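PDB 2BV2: ciona betagamma-crystallin from Ciona intestinalis, which serves as a calcium-binding structural component of the neuroectodermal visual system. Local coordinates for residues Y64-P67 / G68-G71. Residues are numbered along the deposited sequence; the frame is centred on the assembly and turned at random.
Sequences YPNP and GSWG
Pro-67 packs against the indole of Trp-70 in the two overlapping turns that follow strand 62-64, within the second Greek key motif of this betagamma-crystallin. The CA of Pro-67 sits over one face of the indole, 3.4 Å from the centroid of the six-membered ring, a CH-pi contact. CB of the same proline lies 3.6 Å from CZ2 of Trp-70, nearer the rim. Trp-70 reaches this place because its CG stands between the backbone N and the carbonyl carbon (chi1 68°), which folds the indole back under the turns. The second turn, with Gly-68 and Ser-69 as its central residues, is of type I and closed by a hydrogen bond of 2.9 Å from Trp-70 N to Pro-67 O; Gly-71, with positive phi, suits the exit. The first is closed one residue earlier, where Asn-66 O takes two donors from Ser-69: OG at 2.6 Å, lying in the carbonyl plane, and N at 3.0 Å, well above it. The fixed phi of proline suits the second position of that turn. A serine fits here because its short hydroxyl can turn back onto that carbonyl, while Asn-66 OD1 adds a weak bond to Ser-69 N. Farther out, CE3 at the indole's edge meets Tyr-64 CB at 3.9 Å, and the Tyr-57 ring packs edge-to-face with Trp-70, among Ile-37, Leu-59 and Leu-77. Replacing Trp-70 by an alanine removes the indole, and Pro-67 is likely to lose the ring it lies on, with a gap opened toward these residues. Tyr-64 CB lies 3.2 Å from Ser-69 OG, and its OH is hydrogen-bonded to Thr-60 O.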
ATOM      1  N   TYR A  64       6.966   4.721   5.334  1.00 14.72           N
ATOM      2  CA  TYR A  64       7.545   4.499   4.015  1.00 10.41           C
ATOM      3  C   TYR A  64       7.192   5.735   3.176  1.00 11.72           C
ATOM      4  O   TYR A  64       6.118   5.790   2.552  1.00 14.08           O
ATOM      5  CB  TYR A  64       6.942   3.230   3.411  1.00 11.14           C
ATOM      6  CG  TYR A  64       7.288   1.967   4.167  1.00 10.85           C
ATOM      7  CD1 TYR A  64       6.517   1.548   5.248  1.00  9.24           C
ATOM      8  CD2 TYR A  64       8.372   1.191   3.792  1.00 10.69           C
ATOM      9  CE1 TYR A  64       6.826   0.382   5.936  1.00 10.64           C
ATOM     10  CE2 TYR A  64       8.701   0.038   4.464  1.00  8.53           C
ATOM     11  CZ  TYR A  64       7.928  -0.374   5.536  1.00  9.04           C
ATOM     12  OH  TYR A  64       8.269  -1.552   6.220  1.00 15.23           O
ATOM     13  N   PRO A  65       8.073   6.755   3.197  1.00 11.12           N
ATOM     14  CA  PRO A  65       7.733   8.053   2.612  1.00 10.40           C
ATOM     15  C   PRO A  65       7.703   8.141   1.084  1.00 11.98           C
ATOM     16  O   PRO A  65       7.222   9.140   0.547  1.00 12.46           O
ATOM     17  CB  PRO A  65       8.819   8.982   3.177  1.00 14.70           C
ATOM     18  CG  PRO A  65       9.978   8.109   3.436  1.00 14.44           C
ATOM     19  CD  PRO A  65       9.415   6.764   3.824  1.00 13.28           C
ATOM     20  N   ASN A  66       8.236   7.135   0.399  1.00 12.73           N
ATOM     21  CA  ASN A  66       8.164   7.064  -1.067  1.00 10.85           C
ATOM     22  C   ASN A  66       8.252   5.604  -1.514  1.00  9.64           C
ATOM     23  O   ASN A  66       8.598   4.737  -0.709  1.00 13.17           O
ATOM     24  CB  ASN A  66       9.256   7.916  -1.689  1.00 11.57           C
ATOM     25  CG  ASN A  66      10.601   7.614  -1.115  1.00 12.79           C
ATOM     26  OD1 ASN A  66      10.963   6.466  -0.987  1.00 14.68           O
ATOM     27  ND2 ASN A  66      11.350   8.653  -0.740  1.00 20.62           N
ATOM     28  N   PRO A  67       7.903   5.314  -2.782  1.00 11.03           N
ATOM     29  CA  PRO A  67       7.897   3.905  -3.193  1.00 10.35           C
ATOM     30  C   PRO A  67       9.281   3.212  -3.114  1.00  9.20           C
ATOM     31  O   PRO A  67       9.364   2.013  -2.781  1.00 14.85           O
ATOM     32  CB  PRO A  67       7.357   3.953  -4.629  1.00 12.62           C
ATOM     33  CG  PRO A  67       6.646   5.276  -4.742  1.00 12.00           C
ATOM     34  CD  PRO A  67       7.438   6.204  -3.861  1.00 12.32           C
ATOM     35  N   GLY A  68      10.352   3.959  -3.348  1.00 12.48           N
ATOM     36  CA  GLY A  68      11.708   3.426  -3.177  1.00 12.96           C
ATOM     37  C   GLY A  68      11.949   2.850  -1.798  1.00 12.93           C
ATOM     38  O   GLY A  68      12.711   1.892  -1.659  1.00 13.27           O
ATOM     39  N   SER A  69      11.273   3.397  -0.780  1.00  9.79           N
ATOM     40  CA  SER A  69      11.450   2.931   0.572  1.00 11.53           C
ATOM     41  C   SER A  69      10.892   1.526   0.778  1.00  9.86           C
ATOM     42  O   SER A  69      11.312   0.844   1.702  1.00 12.56           O
ATOM     43  CB  SER A  69      10.840   3.910   1.567  1.00 15.66           C
ATOM     44  OG  SER A  69       9.455   3.770   1.583  1.00 17.44           O
ATOM     45  N   TRP A  70       9.966   1.080  -0.067  1.00 11.48           N
ATOM     46  CA  TRP A  70       9.579  -0.356  -0.069  1.00 11.00           C
ATOM     47  C   TRP A  70      10.114  -1.172  -1.256  1.00 12.54           C
ATOM     48  O   TRP A  70       9.821  -2.360  -1.380  1.00 14.70           O
ATOM     49  CB  TRP A  70       8.069  -0.546   0.093  1.00 12.12           C
ATOM     50  CG  TRP A  70       7.188  -0.094  -1.050  1.00 13.26           C
ATOM     51  CD1 TRP A  70       6.903  -0.784  -2.203  1.00 12.38           C
ATOM     52  CD2 TRP A  70       6.429   1.118  -1.113  1.00 13.12           C
ATOM     53  NE1 TRP A  70       6.026  -0.058  -2.982  1.00 11.28           N
ATOM     54  CE2 TRP A  70       5.711   1.104  -2.331  1.00 14.76           C
ATOM     55  CE3 TRP A  70       6.275   2.212  -0.249  1.00 16.35           C
ATOM     56  CZ2 TRP A  70       4.876   2.162  -2.725  1.00 14.36           C
ATOM     57  CZ3 TRP A  70       5.452   3.256  -0.637  1.00 14.22           C
ATOM     58  CH2 TRP A  70       4.758   3.225  -1.861  1.00 13.27           C
ATOM     59  N   GLY A  71      10.949  -0.543  -2.076  1.00 15.88           N
ATOM     60  CA  GLY A  71      11.577  -1.175  -3.242  1.00 17.62           C
ATOM     61  C   GLY A  71      10.667  -1.228  -4.458  1.00 18.76           C
ATOM     62  O   GLY A  71      10.909  -2.004  -5.387  1.00 19.56           O
TER